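Local coordinates for arabinan endo-1,5-alpha-l-arabinosidase A (Cellvibrio cellulosa, PDB 1GYH), which hydrolyses alpha-1,5-arabinofuranosyl bonds of linear arabinan in plant cell walls, releasing almost exclusively arabinotriose, using a five-bladed beta-propeller fold, at residues A[30-42]-A[306-318]. Sequence-based numbering, arbitrary orientation. Where two conformers were deposited one is given.
Sequences IYSSKDRVNWRYS and EKELDSYISQRLK
W39 makes two backbone bonds to the C-terminal segment 306-318, through both its N and its O. Its N donates to Q315 O (2.8 Å), and its O accepts from L317 N. Q315 N donates to V37 O (2.8 Å). These three bonds add 315-316 as a parallel edge strand to 38-44, the outer strand of an otherwise antiparallel blade of the propeller.

The tight part lies around W39 and Y312. Y312 OH reaches R36 O in the carbonyl plane (2.7 Å). Its CG is anti to the backbone N (chi1 174°), which carries the ring toward the 36-37 turn. The same R36 O takes a weak bond from W39 NE1. S33 CB sits over one face of the indole, offset toward its rim; L289 touches both aromatic side chains.

R316 lays one guanidinium face over the Y31 ring edge, with CE2 4.0 Å from NH1. R316 also comes near D6, a probable substrate-binding residue. A water links R316 NE, Y41 N and L317 O. The outer end is looser: L317 CD1 lies against R40 NH1 (3.7 Å), and K318 is exposed.

The chain end is thus held mainly by backbone bonds, tying the last blade to the first largely without relying on particular side chains.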
loop_
_atom_site.group_PDB
_atom_site.type_symbol
_atom_site.label_atom_id
_atom_site.label_comp_id
_atom_site.label_asym_id
_atom_site.label_seq_id
_atom_site.Cartn_x
_atom_site.Cartn_y
_atom_site.Cartn_z
ATOM N N ILE A 30 -12.671 7.143 2.859
ATOM C CA ILE A 30 -13.151 6.694 1.539
ATOM C C ILE A 30 -13.749 7.862 0.729
ATOM O O ILE A 30 -14.598 8.583 1.230
ATOM C CB ILE A 30 -14.193 5.592 1.651
ATOM C CG1 ILE A 30 -13.775 4.508 2.654
ATOM C CG2 ILE A 30 -14.469 4.977 0.194
ATOM C CD1 ILE A 30 -14.916 3.402 2.948
ATOM N N TYR A 31 -13.273 8.017 -0.525
ATOM C CA TYR A 31 -13.831 8.935 -1.503
ATOM C C TYR A 31 -14.374 8.202 -2.734
ATOM O O TYR A 31 -13.965 7.077 -3.019
ATOM C CB TYR A 31 -12.782 9.900 -2.002
ATOM C CG TYR A 31 -12.071 10.668 -0.936
ATOM C CD1 TYR A 31 -10.955 10.130 -0.317
ATOM C CD2 TYR A 31 -12.521 11.934 -0.541
ATOM C CE1 TYR A 31 -10.250 10.840 0.649
ATOM C CE2 TYR A 31 -11.820 12.672 0.443
ATOM C CZ TYR A 31 -10.716 12.107 1.046
ATOM O OH TYR A 31 -10.022 12.803 2.022
ATOM N N SER A 32 -15.244 8.895 -3.473
ATOM C CA SER A 32 -15.853 8.379 -4.725
ATOM C C SER A 32 -15.792 9.368 -5.875
ATOM O O SER A 32 -15.726 10.577 -5.688
ATOM C CB SER A 32 -17.300 7.919 -4.526
ATOM O OG SER A 32 -18.163 9.002 -4.248
ATOM N N SER A 33 -15.838 8.861 -7.096
ATOM C CA SER A 33 -15.685 9.720 -8.250
ATOM C C SER A 33 -16.197 9.045 -9.533
ATOM O O SER A 33 -16.066 7.829 -9.696
ATOM C CB SER A 33 -14.209 10.107 -8.417
ATOM O OG SER A 33 -13.996 10.820 -9.616
ATOM N N LYS A 34 -16.743 9.845 -10.435
ATOM C CA LYS A 34 -17.168 9.337 -11.744
ATOM C C LYS A 34 -16.040 9.365 -12.792
ATOM O O LYS A 34 -16.114 8.638 -13.762
ATOM C CB LYS A 34 -18.431 10.102 -12.226
ATOM C CG LYS A 34 -19.657 9.917 -11.268
ATOM C CD LYS A 34 -20.301 8.505 -11.315
ATOM C CE LYS A 34 -21.432 8.352 -10.301
ATOM N NZ LYS A 34 -22.185 7.119 -10.539
ATOM N N ASP A 35 -14.997 10.171 -12.585
ATOM C CA ASP A 35 -13.961 10.421 -13.606
ATOM C C ASP A 35 -12.502 10.298 -13.152
ATOM O O ASP A 35 -11.612 10.556 -13.933
ATOM C CB ASP A 35 -14.160 11.814 -14.232
ATOM C CG ASP A 35 -14.145 12.952 -13.185
ATOM O OD1 ASP A 35 -13.560 12.770 -12.078
ATOM O OD2 ASP A 35 -14.693 14.044 -13.409
ATOM N N ARG A 36 -12.260 9.900 -11.902
ATOM C CA ARG A 36 -10.914 9.719 -11.321
ATOM C C ARG A 36 -10.149 11.015 -11.004
ATOM O O ARG A 36 -8.983 10.961 -10.590
ATOM C CB ARG A 36 -9.989 8.838 -12.213
ATOM C CG ARG A 36 -10.338 7.396 -12.330
ATOM C CD ARG A 36 -9.132 6.564 -12.896
ATOM N NE ARG A 36 -8.895 6.732 -14.330
ATOM C CZ ARG A 36 -7.963 7.496 -14.913
ATOM N NH1 ARG A 36 -7.136 8.278 -14.228
ATOM N NH2 ARG A 36 -7.886 7.494 -16.238
ATOM N N VAL A 37 -10.803 12.157 -11.196
ATOM C CA VAL A 37 -10.211 13.490 -11.022
ATOM C C VAL A 37 -10.967 14.311 -9.945
ATOM O O VAL A 37 -10.341 14.924 -9.082
ATOM C CB VAL A 37 -10.263 14.293 -12.358
ATOM C CG1 VAL A 37 -9.847 15.779 -12.171
ATOM C CG2 VAL A 37 -9.395 13.628 -13.419
ATOM N N ASN A 38 -12.287 14.378 -10.062
ATOM C CA ASN A 38 -13.195 15.072 -9.147
ATOM C C ASN A 38 -13.760 14.101 -8.084
ATOM O O ASN A 38 -14.528 13.188 -8.416
ATOM C CB ASN A 38 -14.335 15.725 -9.962
ATOM C CG ASN A 38 -13.833 16.758 -10.940
ATOM O OD1 ASN A 38 -13.812 16.560 -12.183
ATOM N ND2 ASN A 38 -13.445 17.882 -10.408
ATOM N N TRP A 39 -13.335 14.261 -6.819
ATOM C CA TRP A 39 -13.613 13.302 -5.734
ATOM C C TRP A 39 -14.456 13.938 -4.641
ATOM O O TRP A 39 -14.145 15.044 -4.200
ATOM C CB TRP A 39 -12.294 12.800 -5.099
ATOM C CG TRP A 39 -11.388 11.987 -6.016
ATOM C CD1 TRP A 39 -10.342 12.438 -6.781
ATOM C CD2 TRP A 39 -11.467 10.577 -6.243
ATOM N NE1 TRP A 39 -9.782 11.391 -7.465
ATOM C CE2 TRP A 39 -10.460 10.241 -7.167
ATOM C CE3 TRP A 39 -12.297 9.560 -5.763
ATOM C CZ2 TRP A 39 -10.269 8.939 -7.619
ATOM C CZ3 TRP A 39 -12.100 8.263 -6.206
ATOM C CH2 TRP A 39 -11.104 7.968 -7.126
ATOM N N ARG A 40 -15.514 13.252 -4.203
ATOM C CA ARG A 40 -16.266 13.630 -2.993
ATOM C C ARG A 40 -16.045 12.652 -1.843
ATOM O O ARG A 40 -15.859 11.439 -2.034
ATOM C CB ARG A 40 -17.751 13.696 -3.261
ATOM C CG ARG A 40 -18.279 12.535 -4.110
ATOM C CD ARG A 40 -19.797 12.303 -3.948
ATOM N NE ARG A 40 -20.289 13.627 -3.620
ATOM C CZ ARG A 40 -20.518 14.604 -4.497
ATOM N NH1 ARG A 40 -20.460 14.407 -5.822
ATOM N NH2 ARG A 40 -20.848 15.792 -4.026
ATOM N N TYR A 41 -16.116 13.163 -0.625
ATOM C CA TYR A 41 -16.062 12.288 0.557
ATOM C C TYR A 41 -17.217 11.305 0.509
ATOM O O TYR A 41 -18.340 11.689 0.246
ATOM C CB TYR A 41 -16.196 13.114 1.837
ATOM C CG TYR A 41 -16.233 12.292 3.106
ATOM C CD1 TYR A 41 -15.073 11.712 3.615
ATOM C CD2 TYR A 41 -17.402 12.125 3.810
ATOM C CE1 TYR A 41 -15.098 10.967 4.801
ATOM C CE2 TYR A 41 -17.430 11.395 5.000
ATOM C CZ TYR A 41 -16.278 10.825 5.485
ATOM O OH TYR A 41 -16.312 10.106 6.659
ATOM N N SER A 42 -16.928 10.042 0.743
ATOM C CA SER A 42 -17.957 8.990 0.748
ATOM C C SER A 42 -18.316 8.530 2.171
ATOM O O SER A 42 -19.489 8.550 2.543
ATOM C CB SER A 42 -17.511 7.756 -0.089
ATOM O OG SER A 42 -18.592 6.815 -0.202
ATOM N N GLU A 306 7.599 12.036 -15.132
ATOM C CA GLU A 306 7.465 12.789 -13.871
ATOM C C GLU A 306 6.727 14.136 -14.022
ATOM O O GLU A 306 6.274 14.722 -13.037
ATOM C CB GLU A 306 8.806 12.876 -13.113
ATOM C CG GLU A 306 9.840 13.854 -13.557
ATOM C CD GLU A 306 10.853 14.127 -12.410
ATOM O OE1 GLU A 306 11.556 13.193 -11.889
ATOM O OE2 GLU A 306 10.926 15.281 -12.004
ATOM N N LYS A 307 6.577 14.622 -15.251
ATOM C CA LYS A 307 5.750 15.805 -15.512
ATOM C C LYS A 307 4.309 15.640 -15.097
ATOM O O LYS A 307 3.664 16.632 -14.774
ATOM C CB LYS A 307 5.839 16.224 -16.999
ATOM C CG LYS A 307 7.224 16.765 -17.356
ATOM C CD LYS A 307 7.562 16.686 -18.858
ATOM C CE LYS A 307 6.620 17.451 -19.718
ATOM N NZ LYS A 307 7.160 17.556 -21.135
ATOM N N GLU A 308 3.806 14.396 -15.089
ATOM C CA GLU A 308 2.434 14.150 -14.637
ATOM C C GLU A 308 2.203 14.405 -13.125
ATOM O O GLU A 308 1.072 14.546 -12.688
ATOM C CB GLU A 308 1.977 12.745 -15.034
ATOM C CG GLU A 308 1.840 12.646 -16.563
ATOM C CD GLU A 308 1.360 11.288 -17.066
ATOM O OE1 GLU A 308 1.204 10.362 -16.271
ATOM O OE2 GLU A 308 1.157 11.168 -18.287
ATOM N N LEU A 309 3.280 14.477 -12.339
ATOM C CA LEU A 309 3.142 15.020 -10.966
ATOM C C LEU A 309 2.525 16.409 -10.980
ATOM O O LEU A 309 1.784 16.751 -10.047
ATOM C CB LEU A 309 4.468 15.041 -10.198
ATOM C CG LEU A 309 5.133 13.707 -9.965
ATOM C CD1 LEU A 309 6.543 13.896 -9.430
ATOM C CD2 LEU A 309 4.343 12.777 -9.058
ATOM N N ASP A 310 2.805 17.215 -12.014
ATOM C CA ASP A 310 2.187 18.541 -12.149
ATOM C C ASP A 310 0.844 18.553 -12.892
ATOM O O ASP A 310 -0.043 19.298 -12.526
ATOM C CB ASP A 310 3.129 19.511 -12.830
ATOM C CG ASP A 310 4.461 19.595 -12.141
ATOM O OD1 ASP A 310 4.471 20.032 -10.955
ATOM O OD2 ASP A 310 5.534 19.249 -12.704
ATOM N N SER A 311 0.699 17.745 -13.939
ATOM C CA SER A 311 -0.486 17.833 -14.802
ATOM C C SER A 311 -1.667 17.006 -14.334
ATOM O O SER A 311 -2.804 17.265 -14.784
ATOM C CB SER A 311 -0.137 17.471 -16.254
ATOM O OG SER A 311 0.398 16.166 -16.362
ATOM N N TYR A 312 -1.438 16.033 -13.454
ATOM C CA TYR A 312 -2.563 15.354 -12.778
ATOM C C TYR A 312 -2.950 16.207 -11.556
ATOM O O TYR A 312 -2.153 16.377 -10.614
ATOM C CB TYR A 312 -2.313 13.929 -12.356
ATOM C CG TYR A 312 -3.472 13.394 -11.564
ATOM C CD1 TYR A 312 -4.556 12.791 -12.206
ATOM C CD2 TYR A 312 -3.544 13.563 -10.168
ATOM C CE1 TYR A 312 -5.650 12.329 -11.490
ATOM C CE2 TYR A 312 -4.648 13.103 -9.451
ATOM C CZ TYR A 312 -5.698 12.499 -10.110
ATOM O OH TYR A 312 -6.810 12.066 -9.414
ATOM N N ILE A 313 -4.136 16.775 -11.623
ATOM C CA ILE A 313 -4.680 17.723 -10.612
ATOM C C ILE A 313 -6.081 17.276 -10.141
ATOM O O ILE A 313 -7.097 17.619 -10.735
ATOM C CB ILE A 313 -4.706 19.168 -11.152
ATOM C CG1 ILE A 313 -3.314 19.630 -11.504
ATOM C CG2 ILE A 313 -5.259 20.164 -10.079
ATOM C CD1 ILE A 313 -3.242 20.998 -12.232
ATOM N N SER A 314 -6.115 16.503 -9.056
ATOM C CA SER A 314 -7.352 16.093 -8.431
ATOM C C SER A 314 -8.076 17.336 -7.910
ATOM O O SER A 314 -7.450 18.394 -7.728
ATOM C CB SER A 314 -7.137 15.071 -7.294
ATOM O OG SER A 314 -6.400 15.621 -6.186
ATOM N N GLN A 315 -9.382 17.187 -7.724
ATOM C CA GLN A 315 -10.260 18.239 -7.213
ATOM C C GLN A 315 -11.174 17.643 -6.135
ATOM O O GLN A 315 -11.897 16.665 -6.366
ATOM C CB GLN A 315 -11.090 18.872 -8.338
ATOM C CG GLN A 315 -10.300 19.576 -9.486
ATOM C CD GLN A 315 -9.718 20.974 -9.127
ATOM O OE1 GLN A 315 -10.264 22.001 -9.533
ATOM N NE2 GLN A 315 -8.595 20.994 -8.407
ATOM N N ARG A 316 -11.154 18.243 -4.950
ATOM C CA ARG A 316 -12.077 17.872 -3.874
ATOM C C ARG A 316 -13.414 18.600 -3.987
ATOM O O ARG A 316 -13.500 19.819 -3.804
ATOM C CB ARG A 316 -11.438 18.120 -2.503
ATOM C CG ARG A 316 -12.381 17.942 -1.323
ATOM C CD ARG A 316 -12.730 16.534 -1.028
ATOM N NE ARG A 316 -13.611 16.428 0.142
ATOM C CZ ARG A 316 -13.200 16.397 1.414
ATOM N NH1 ARG A 316 -11.905 16.447 1.744
ATOM N NH2 ARG A 316 -14.109 16.305 2.357
ATOM N N LEU A 317 -14.450 17.821 -4.275
ATOM C CA LEU A 317 -15.826 18.287 -4.425
ATOM C C LEU A 317 -16.474 18.591 -3.069
ATOM O O LEU A 317 -16.140 17.980 -2.064
ATOM C CB LEU A 317 -16.669 17.211 -5.126
ATOM C CG LEU A 317 -16.428 16.954 -6.631
ATOM C CD1 LEU A 317 -17.194 15.679 -7.055
ATOM C CD2 LEU A 317 -16.881 18.160 -7.465
ATOM N N LYS A 318 -17.428 19.516 -3.063
ATOM C CA LYS A 318 -18.312 19.694 -1.879
ATOM C C LYS A 318 -19.218 18.477 -1.657
ATOM O O LYS A 318 -19.648 17.804 -2.606
ATOM C CB LYS A 318 -19.192 20.941 -2.011
ATOM C CG LYS A 318 -18.465 22.201 -2.570
ATOM C CD LYS A 318 -17.034 22.374 -1.980
ATOM C CE LYS A 318 -16.018 23.015 -2.972
ATOM N NZ LYS A 318 -14.967 23.863 -2.258
ATOM O OXT LYS A 318 -19.532 18.122 -0.500
HETATM O O HOH W 1 -9.045 15.492 1.022
HETATM O O HOH W 2 -16.686 16.041 -0.388
#